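Local coordinates for Lin2960 protein (Listeria innocua, PDB 3OOP), which probably binds DNA as a winged helix-turn-helix transcriptional regulator of the MarR family, although its precise function is unknown, at residues R28-Y33 with D110-S115; P37-V42 with D73-K78; N49-Q54 with L94-D99. One frame throughout, in Å; residues are numbered along the deposited sequence.

Contact 1: R28-Y33 with D110-S115; sequences RSIASY and DIVEAS
Ser-29, near the end of helix 2-29, comes alongside Val-112 of helix 99-119 with their CA atoms 6.5 Å apart, after which a type I beta turn runs from Ile-30 to Tyr-33. Val-112 and Ile-111 offer methyl groups to the departing chain. CG2 of Ile-30 lies 3.7 Å from CG2 of Ile-111 and 3.8 Å from CG2 of Val-112, so a single methyl bridges two consecutive residues of the helix. It can do so because CG1 of Ile-30 takes the cramped place between backbone N and carbonyl carbon (chi1 58°), which turns CG2 to the side of the backbone N. The CG2 branch of Ile-111 also approaches the main chain, 3.4 Å from the carbonyl O of Ser-29. One helical turn further on, Ser-115 points its hydroxyl at the methylene of Ser-29, with OG 3.1 Å from CB. The OG of Ser-29 is itself hydrogen-bonded to the carbonyl O of Leu-26, within its own helix. Tyr-33 approaches Ile-111 from the opposite direction, its ring meeting the CD1 end obliquely, although the modelled spacing there is too short to be reliable. Tyr-33 also touches Glu-107 and Leu-108, and Ile-30 reaches Leu-108, extending the contact along helix 99-119. These long helices belong to the region that in MarR proteins probably forms the dimer interface; Arg-28 packs on Ile-142 of the second subunit. The contact is thus chiefly apolar: methyl groups of Ile-30, Ile-111 and Val-112 supply the packing, with the serines beside them, while the polar grip on Ser-29 is spent inside helix 2-29.

Contact 2: P37-V42 with D73-K78; sequences PEQWSV and DVLLRK
OE1 of Gln-39 is gripped by two donors: NZ of Lys-78, at 3.0 Å, and the backbone N of Thr-36 just ahead of helix 37-49. The ammonium group comes from the side of the amide oxygen, with a C=O...N angle of 122°, tilted from the carbonyl plane. A water accepts from the other end of the amide, 2.9 Å from NE2 of Gln-39, and also from NZ of Lys-78 at 3.2 Å, closing a small ring of bonds. With CG anti to the carbonyl carbon (chi1 -73°) and the rest of the chain extended, Gln-39 is crossed at about a right angle by the side chain of Lys-78, just past the end of helix 65-77. CG1 of Val-74 lies over one face of the Gln-39 amide, 3.4 Å from NE2. Leu-75 spreads its two methyls along helix 37-49: CD2 lies 4.0 Å from CB of Gln-39, and CD1 3.8 Å from CG1 of Val-42. Ile-71, a turn earlier, also touches Gln-39 and Val-42. The short helical segments meet nearly perpendicularly, at 86°, with axes 10.7 Å apart; helix 65-77 is, by its place in the MarR winged helix-turn-helix, probably the recognition helix. Lys-78 has a second partner in Asp-34, whose carboxylate forms a salt bridge with NZ. With both ends of its amide engaged, Gln-39 is probably held in one flip state, and the lysine charge, balanced by Asp-34, would further polarise its carbonyl.

Contact 3: N49-Q54 with L94-D99; sequences NEPISQ and LLSLTD
Ile-52 and Leu-95 form the tight part of the contact, an antiparallel hydrogen-bonded pair: N of Ile-52 donates to O of Leu-95 at 3.0 Å, and N of Leu-95 to O of Ile-52 at 2.8 Å. Beside them, CA of Pro-51, which follows a cis peptide bond, makes a CH...O contact of 3.3 Å with the same O of Leu-95. Glu-50 extends the pairing with its side chain. Its CG sits between backbone N and carbonyl carbon (chi1 54°), and the extended chain brings OE2 to N of Leu-97, 2.8 Å away in a nearly straight bond of 174°, on the syn side, somewhat out of the carboxylate plane. Arg-102 holds the other oxygen, OE1, in a salt bridge. This side is hydrated: a water donates to both OE2 of Glu-50 and O of Leu-97. Looser packing lies at Leu-94, where the more exposed ring of Pro-51 places CB 3.9 Å from CB, and CB of Ser-53 is 4.0 Å from CD2. Leu-95 and Leu-97 instead pack on Ile-46 of helix 37-49, with Leu-95 also on Val-72 of helix 65-77. Backbone bonds from Leu-94 to Glu-84 and Ser-96 to Val-82 make 94-97 the middle strand, between 52-53 and 81-84, as in the winged helix-turn-helix fold.

All three contacts belong to the MarR-type fold of the chain. Contact 1 joins the end of helix 2-29, and the start of the linker to helix 37-49, to helix 99-119, and the chain between its segments contains the whole of contacts 2 and 3. The segments of contacts 2 and 3 alternate along the sequence, and their centres are 12 Å apart; helix 37-49 leads from one to the other. Both lie inside the winged helix-turn-helix, probably the DNA-binding part. Contacts 1 and 2, with centres 16 Å apart, touch where CD1 of Ile-30 packs 3.8 Å from CD1 of Trp-40, joining the two regions. Contact 3 lies about 22 Å from contact 1, centre to centre.

Contact 1: R28-Y33 with D110-S115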
loop_
_atom_site.group_PDB
_atom_site.type_symbol
_atom_site.label_atom_id
_atom_site.label_comp_id
_atom_site.label_asym_id
_atom_site.label_seq_id
_atom_site.Cartn_x
_atom_site.Cartn_y
_atom_site.Cartn_z
ATOM N N ARG A 28 1.763 -20.271 5.945
ATOM C CA ARG A 28 2.510 -21.162 6.862
ATOM C C ARG A 28 1.623 -22.211 7.522
ATOM O O ARG A 28 2.077 -23.322 7.827
ATOM C CB ARG A 28 3.248 -20.375 7.951
ATOM C CG ARG A 28 4.473 -19.674 7.455
ATOM C CD ARG A 28 5.479 -19.396 8.567
ATOM N NE ARG A 28 4.985 -18.464 9.581
ATOM C CZ ARG A 28 4.892 -17.144 9.421
ATOM N NH1 ARG A 28 5.227 -16.577 8.270
ATOM N NH2 ARG A 28 4.441 -16.395 10.417
ATOM N N SER A 29 0.357 -21.859 7.731
ATOM C CA SER A 29 -0.575 -22.750 8.420
ATOM C C SER A 29 -0.829 -24.022 7.634
ATOM O O SER A 29 -1.144 -25.046 8.223
ATOM C CB SER A 29 -1.900 -22.035 8.730
ATOM O OG SER A 29 -2.737 -21.931 7.596
ATOM N N ILE A 30 -0.672 -23.965 6.312
ATOM C CA ILE A 30 -0.896 -25.154 5.477
ATOM C C ILE A 30 0.393 -25.665 4.808
ATOM O O ILE A 30 0.356 -26.489 3.888
ATOM C CB ILE A 30 -2.046 -24.927 4.465
ATOM C CG1 ILE A 30 -1.757 -23.730 3.552
ATOM C CG2 ILE A 30 -3.398 -24.724 5.227
ATOM C CD1 ILE A 30 -2.731 -23.622 2.366
ATOM N N ALA A 31 1.533 -25.186 5.307
ATOM C CA ALA A 31 2.850 -25.551 4.755
ATOM C C ALA A 31 3.110 -27.060 4.699
ATOM O O ALA A 31 3.790 -27.544 3.787
ATOM C CB ALA A 31 3.976 -24.846 5.539
ATOM N N SER A 32 2.569 -27.807 5.657
ATOM C CA SER A 32 2.878 -29.233 5.749
ATOM C C SER A 32 1.987 -30.097 4.858
ATOM O O SER A 32 2.210 -31.296 4.746
ATOM C CB SER A 32 2.824 -29.726 7.201
ATOM O OG SER A 32 3.682 -28.945 8.011
ATOM N N TYR A 33 0.992 -29.487 4.218
ATOM C CA TYR A 33 0.036 -30.232 3.402
ATOM C C TYR A 33 0.544 -30.462 1.978
ATOM O O TYR A 33 1.428 -29.744 1.506
ATOM C CB TYR A 33 -1.323 -29.529 3.419
ATOM C CG TYR A 33 -1.978 -29.651 4.773
ATOM C CD1 TYR A 33 -2.912 -30.658 5.021
ATOM C CD2 TYR A 33 -1.635 -28.791 5.821
ATOM C CE1 TYR A 33 -3.511 -30.789 6.265
ATOM C CE2 TYR A 33 -2.224 -28.917 7.077
ATOM C CZ TYR A 33 -3.163 -29.917 7.285
ATOM O OH TYR A 33 -3.751 -30.055 8.522
ATOM N N ASP A 110 -10.523 -25.110 6.665
ATOM C CA ASP A 110 -10.695 -25.130 8.130
ATOM C C ASP A 110 -9.421 -24.691 8.859
ATOM O O ASP A 110 -9.477 -23.939 9.842
ATOM C CB ASP A 110 -11.156 -26.515 8.612
ATOM C CG ASP A 110 -12.626 -26.802 8.288
ATOM O OD1 ASP A 110 -13.397 -25.858 7.993
ATOM O OD2 ASP A 110 -13.020 -27.989 8.333
ATOM N N ILE A 111 -8.275 -25.154 8.359
ATOM C CA ILE A 111 -6.979 -24.789 8.931
ATOM C C ILE A 111 -6.725 -23.300 8.751
ATOM O O ILE A 111 -6.342 -22.610 9.707
ATOM C CB ILE A 111 -5.830 -25.596 8.313
ATOM C CG1 ILE A 111 -5.951 -27.064 8.721
ATOM C CG2 ILE A 111 -4.475 -25.043 8.788
ATOM C CD1 ILE A 111 -5.494 -27.993 7.647
ATOM N N VAL A 112 -6.942 -22.806 7.531
ATOM C CA VAL A 112 -6.769 -21.380 7.238
ATOM C C VAL A 112 -7.701 -20.506 8.088
ATOM O O VAL A 112 -7.272 -19.487 8.640
ATOM C CB VAL A 112 -6.932 -21.095 5.721
ATOM C CG1 VAL A 112 -6.907 -19.604 5.435
ATOM C CG2 VAL A 112 -5.834 -21.822 4.928
ATOM N N GLU A 113 -8.958 -20.922 8.214
ATOM C CA GLU A 113 -9.948 -20.205 9.017
ATOM C C GLU A 113 -9.532 -20.120 10.488
ATOM O O GLU A 113 -9.675 -19.073 11.141
ATOM C CB GLU A 113 -11.303 -20.898 8.883
ATOM C CG GLU A 113 -12.475 -20.122 9.441
ATOM C CD GLU A 113 -13.777 -20.498 8.764
ATOM O OE1 GLU A 113 -14.403 -19.600 8.163
ATOM O OE2 GLU A 113 -14.168 -21.686 8.816
ATOM N N ALA A 114 -9.023 -21.233 11.015
ATOM C CA ALA A 114 -8.566 -21.264 12.408
ATOM C C ALA A 114 -7.384 -20.315 12.627
ATOM O O ALA A 114 -7.339 -19.594 13.634
ATOM C CB ALA A 114 -8.224 -22.682 12.848
ATOM N N SER A 115 -6.440 -20.290 11.683
ATOM C CA SER A 115 -5.302 -19.353 11.752
ATOM C C SER A 115 -5.738 -17.902 11.604
ATOM O O SER A 115 -5.215 -17.007 12.276
ATOM C CB SER A 115 -4.252 -19.699 10.693
ATOM O OG SER A 115 -3.691 -20.960 10.990
#

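Contact 2: P37-V42 with D73-K78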
loop_
_atom_site.group_PDB
_atom_site.type_symbol
_atom_site.label_atom_id
_atom_site.label_comp_id
_atom_site.label_asym_id
_atom_site.label_seq_id
_atom_site.Cartn_x
_atom_site.Cartn_y
_atom_site.Cartn_z
ATOM N N PRO A 37 0.937 -23.517 -1.966
ATOM C CA PRO A 37 0.224 -22.221 -1.962
ATOM C C PRO A 37 -0.439 -21.823 -3.292
ATOM O O PRO A 37 -1.596 -21.398 -3.288
ATOM C CB PRO A 37 1.323 -21.208 -1.616
ATOM C CG PRO A 37 2.309 -21.966 -0.864
ATOM C CD PRO A 37 2.235 -23.417 -1.271
ATOM N N GLU A 38 0.282 -21.956 -4.406
ATOM C CA GLU A 38 -0.267 -21.596 -5.719
ATOM C C GLU A 38 -1.373 -22.566 -6.158
ATOM O O GLU A 38 -2.344 -22.170 -6.805
ATOM C CB GLU A 38 0.841 -21.470 -6.784
ATOM C CG GLU A 38 1.490 -22.791 -7.201
ATOM C CD GLU A 38 2.453 -22.660 -8.380
ATOM O OE1 GLU A 38 3.119 -23.670 -8.692
ATOM O OE2 GLU A 38 2.554 -21.568 -8.985
ATOM N N GLN A 39 -1.219 -23.840 -5.788
ATOM C CA GLN A 39 -2.243 -24.847 -6.050
ATOM C C GLN A 39 -3.475 -24.538 -5.214
ATOM O O GLN A 39 -4.602 -24.731 -5.668
ATOM C CB GLN A 39 -1.710 -26.250 -5.743
ATOM C CG GLN A 39 -0.709 -26.756 -6.770
ATOM C CD GLN A 39 0.116 -27.923 -6.259
ATOM O OE1 GLN A 39 -0.187 -28.512 -5.217
ATOM N NE2 GLN A 39 1.170 -28.262 -6.989
ATOM N N TRP A 40 -3.256 -24.063 -3.995
ATOM C CA TRP A 40 -4.357 -23.701 -3.112
ATOM C C TRP A 40 -5.144 -22.527 -3.675
ATOM O O TRP A 40 -6.371 -22.550 -3.668
ATOM C CB TRP A 40 -3.842 -23.393 -1.713
ATOM C CG TRP A 40 -4.848 -22.765 -0.787
ATOM C CD1 TRP A 40 -4.730 -21.561 -0.167
ATOM C CD2 TRP A 40 -6.107 -23.311 -0.368
ATOM N NE1 TRP A 40 -5.827 -21.319 0.623
ATOM C CE2 TRP A 40 -6.697 -22.370 0.510
ATOM C CE3 TRP A 40 -6.800 -24.492 -0.659
ATOM C CZ2 TRP A 40 -7.945 -22.578 1.114
ATOM C CZ3 TRP A 40 -8.052 -24.698 -0.059
ATOM C CH2 TRP A 40 -8.606 -23.740 0.817
ATOM N N SER A 41 -4.444 -21.520 -4.189
ATOM C CA SER A 41 -5.119 -20.365 -4.790
ATOM C C SER A 41 -6.109 -20.811 -5.853
ATOM O O SER A 41 -7.259 -20.352 -5.878
ATOM C CB SER A 41 -4.114 -19.393 -5.407
ATOM O OG SER A 41 -3.283 -18.857 -4.394
ATOM N N VAL A 42 -5.662 -21.709 -6.723
ATOM C CA VAL A 42 -6.504 -22.192 -7.810
ATOM C C VAL A 42 -7.637 -23.076 -7.274
ATOM O O VAL A 42 -8.793 -22.883 -7.642
ATOM C CB VAL A 42 -5.678 -22.879 -8.922
ATOM C CG1 VAL A 42 -6.593 -23.520 -9.942
ATOM C CG2 VAL A 42 -4.780 -21.850 -9.613
ATOM N N ASP A 73 -3.274 -28.512 -14.666
ATOM C CA ASP A 73 -2.718 -29.826 -14.989
ATOM C C ASP A 73 -2.239 -30.617 -13.756
ATOM O O ASP A 73 -2.503 -31.812 -13.658
ATOM C CB ASP A 73 -1.648 -29.719 -16.081
ATOM C CG ASP A 73 -2.240 -29.337 -17.440
ATOM O OD1 ASP A 73 -3.458 -29.559 -17.656
ATOM O OD2 ASP A 73 -1.491 -28.809 -18.300
ATOM N N VAL A 74 -1.580 -29.958 -12.805
ATOM C CA VAL A 74 -1.151 -30.638 -11.570
ATOM C C VAL A 74 -2.366 -31.095 -10.756
ATOM O O VAL A 74 -2.385 -32.214 -10.243
ATOM C CB VAL A 74 -0.227 -29.760 -10.686
ATOM C CG1 VAL A 74 0.094 -30.476 -9.371
ATOM C CG2 VAL A 74 1.070 -29.408 -11.441
ATOM N N LEU A 75 -3.379 -30.240 -10.661
ATOM C CA LEU A 75 -4.580 -30.568 -9.876
ATOM C C LEU A 75 -5.401 -31.707 -10.488
ATOM O O LEU A 75 -5.997 -32.506 -9.767
ATOM C CB LEU A 75 -5.446 -29.326 -9.645
ATOM C CG LEU A 75 -4.843 -28.193 -8.805
ATOM C CD1 LEU A 75 -5.810 -27.002 -8.777
ATOM C CD2 LEU A 75 -4.515 -28.655 -7.389
ATOM N N LEU A 76 -5.415 -31.782 -11.815
ATOM C CA LEU A 76 -6.007 -32.913 -12.520
ATOM C C LEU A 76 -5.242 -34.206 -12.232
ATOM O O LEU A 76 -5.860 -35.239 -11.938
ATOM C CB LEU A 76 -6.075 -32.642 -14.029
ATOM C CG LEU A 76 -7.176 -31.683 -14.502
ATOM C CD1 LEU A 76 -6.921 -31.262 -15.931
ATOM C CD2 LEU A 76 -8.577 -32.294 -14.355
ATOM N N ARG A 77 -3.914 -34.138 -12.283
ATOM C CA ARG A 77 -3.085 -35.305 -12.004
ATOM C C ARG A 77 -3.236 -35.773 -10.554
ATOM O O ARG A 77 -3.226 -36.975 -10.291
ATOM C CB ARG A 77 -1.624 -35.027 -12.354
ATOM C CG ARG A 77 -0.843 -36.267 -12.740
ATOM C CD ARG A 77 0.406 -35.909 -13.526
ATOM N NE ARG A 77 1.290 -35.006 -12.793
ATOM C CZ ARG A 77 1.474 -33.726 -13.100
ATOM N NH1 ARG A 77 2.306 -32.985 -12.377
ATOM N NH2 ARG A 77 0.826 -33.186 -14.130
ATOM N N LYS A 78 -3.403 -34.827 -9.625
ATOM C CA LYS A 78 -3.649 -35.139 -8.211
ATOM C C LYS A 78 -5.084 -35.615 -7.958
ATOM O O LYS A 78 -5.430 -35.950 -6.821
ATOM C CB LYS A 78 -3.318 -33.947 -7.302
ATOM C CG LYS A 78 -1.830 -33.572 -7.260
ATOM C CD LYS A 78 -1.522 -32.491 -6.231
ATOM C CE LYS A 78 -0.016 -32.392 -5.981
ATOM N NZ LYS A 78 0.343 -31.472 -4.848
HETATM O O HOH W 1 2.944 -30.464 -6.339
#

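Contact 3: N49-Q54 with L94-D99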
loop_
_atom_site.group_PDB
_atom_site.type_symbol
_atom_site.label_atom_id
_atom_site.label_comp_id
_atom_site.label_asym_id
_atom_site.label_seq_id
_atom_site.Cartn_x
_atom_site.Cartn_y
_atom_site.Cartn_z
ATOM N N ASN A 49 -16.363 -21.148 -6.996
ATOM C CA ASN A 49 -17.032 -20.830 -8.263
ATOM C C ASN A 49 -17.514 -21.996 -9.134
ATOM O O ASN A 49 -18.093 -21.759 -10.197
ATOM C CB ASN A 49 -16.097 -19.987 -9.127
ATOM C CG ASN A 49 -15.833 -18.628 -8.550
ATOM O OD1 ASN A 49 -16.615 -17.697 -8.745
ATOM N ND2 ASN A 49 -14.713 -18.494 -7.848
ATOM N N GLU A 50 -17.274 -23.236 -8.708
ATOM C CA GLU A 50 -17.497 -24.404 -9.578
ATOM C C GLU A 50 -18.951 -24.577 -10.055
ATOM O O GLU A 50 -19.888 -24.294 -9.297
ATOM C CB GLU A 50 -17.024 -25.700 -8.897
ATOM C CG GLU A 50 -17.638 -25.921 -7.508
ATOM C CD GLU A 50 -17.467 -27.349 -6.983
ATOM O OE1 GLU A 50 -17.859 -27.604 -5.823
ATOM O OE2 GLU A 50 -16.956 -28.221 -7.718
ATOM N N PRO A 51 -19.147 -25.026 -11.314
ATOM C CA PRO A 51 -18.110 -25.205 -12.343
ATOM C C PRO A 51 -17.661 -23.861 -12.891
ATOM O O PRO A 51 -18.489 -22.962 -13.071
ATOM C CB PRO A 51 -18.829 -26.006 -13.446
ATOM C CG PRO A 51 -20.058 -26.557 -12.805
ATOM C CD PRO A 51 -20.449 -25.550 -11.766
ATOM N N ILE A 52 -16.361 -23.718 -13.145
ATOM C CA ILE A 52 -15.803 -22.438 -13.570
ATOM C C ILE A 52 -14.816 -22.632 -14.718
ATOM O O ILE A 52 -14.082 -23.617 -14.751
ATOM C CB ILE A 52 -15.127 -21.674 -12.390
ATOM C CG1 ILE A 52 -14.592 -20.323 -12.877
ATOM C CG2 ILE A 52 -14.032 -22.542 -11.717
ATOM C CD1 ILE A 52 -14.058 -19.407 -11.798
ATOM N N SER A 53 -14.796 -21.689 -15.654
ATOM C CA SER A 53 -13.883 -21.805 -16.792
ATOM C C SER A 53 -12.436 -21.477 -16.397
ATOM O O SER A 53 -12.186 -20.720 -15.453
ATOM C CB SER A 53 -14.344 -20.918 -17.960
ATOM O OG SER A 53 -14.138 -19.551 -17.671
ATOM N N GLN A 54 -11.484 -22.044 -17.141
ATOM C CA GLN A 54 -10.068 -21.782 -16.918
ATOM C C GLN A 54 -9.749 -20.304 -17.132
ATOM O O GLN A 54 -8.922 -19.732 -16.420
ATOM C CB GLN A 54 -9.214 -22.678 -17.818
ATOM C CG GLN A 54 -8.140 -23.442 -17.077
ATOM C CD GLN A 54 -7.643 -24.659 -17.838
ATOM O OE1 GLN A 54 -8.392 -25.607 -18.096
ATOM N NE2 GLN A 54 -6.370 -24.645 -18.188
ATOM N N LEU A 94 -14.970 -26.523 -18.391
ATOM C CA LEU A 94 -15.277 -26.097 -17.028
ATOM C C LEU A 94 -14.614 -27.003 -15.988
ATOM O O LEU A 94 -14.558 -28.224 -16.151
ATOM C CB LEU A 94 -16.794 -26.046 -16.813
ATOM C CG LEU A 94 -17.595 -25.157 -17.779
ATOM C CD1 LEU A 94 -19.078 -25.345 -17.562
ATOM C CD2 LEU A 94 -17.213 -23.687 -17.648
ATOM N N LEU A 95 -14.127 -26.387 -14.916
ATOM C CA LEU A 95 -13.452 -27.112 -13.847
ATOM C C LEU A 95 -14.342 -27.176 -12.616
ATOM O O LEU A 95 -15.004 -26.195 -12.273
ATOM C CB LEU A 95 -12.157 -26.399 -13.460
ATOM C CG LEU A 95 -11.237 -25.969 -14.601
ATOM C CD1 LEU A 95 -10.231 -24.943 -14.101
ATOM C CD2 LEU A 95 -10.566 -27.184 -15.186
ATOM N N SER A 96 -14.336 -28.336 -11.964
ATOM C CA SER A 96 -15.084 -28.553 -10.727
ATOM C C SER A 96 -14.288 -29.499 -9.842
ATOM O O SER A 96 -13.365 -30.143 -10.310
ATOM C CB SER A 96 -16.455 -29.163 -11.022
ATOM O OG SER A 96 -17.161 -28.417 -11.998
ATOM N N LEU A 97 -14.660 -29.597 -8.573
ATOM C CA LEU A 97 -13.948 -30.473 -7.648
ATOM C C LEU A 97 -14.393 -31.926 -7.755
ATOM O O LEU A 97 -15.562 -32.205 -8.019
ATOM C CB LEU A 97 -14.162 -29.992 -6.206
ATOM C CG LEU A 97 -13.753 -28.562 -5.850
ATOM C CD1 LEU A 97 -14.181 -28.248 -4.422
ATOM C CD2 LEU A 97 -12.264 -28.342 -6.020
ATOM N N THR A 98 -13.454 -32.842 -7.529
ATOM C CA THR A 98 -13.780 -34.236 -7.257
ATOM C C THR A 98 -14.139 -34.375 -5.773
ATOM O O THR A 98 -13.934 -33.442 -4.985
ATOM C CB THR A 98 -12.579 -35.158 -7.537
ATOM O OG1 THR A 98 -11.490 -34.779 -6.684
ATOM C CG2 THR A 98 -12.134 -35.066 -8.997
ATOM N N ASP A 99 -14.652 -35.541 -5.383
ATOM C CA ASP A 99 -14.848 -35.830 -3.960
ATOM C C ASP A 99 -13.567 -35.618 -3.141
ATOM O O ASP A 99 -13.611 -35.056 -2.030
ATOM C CB ASP A 99 -15.362 -37.254 -3.744
ATOM C CG ASP A 99 -16.833 -37.422 -4.116
ATOM O OD1 ASP A 99 -17.535 -36.416 -4.395
ATOM O OD2 ASP A 99 -17.284 -38.589 -4.131
HETATM O O HOH W 2 -17.829 -30.728 -7.939
#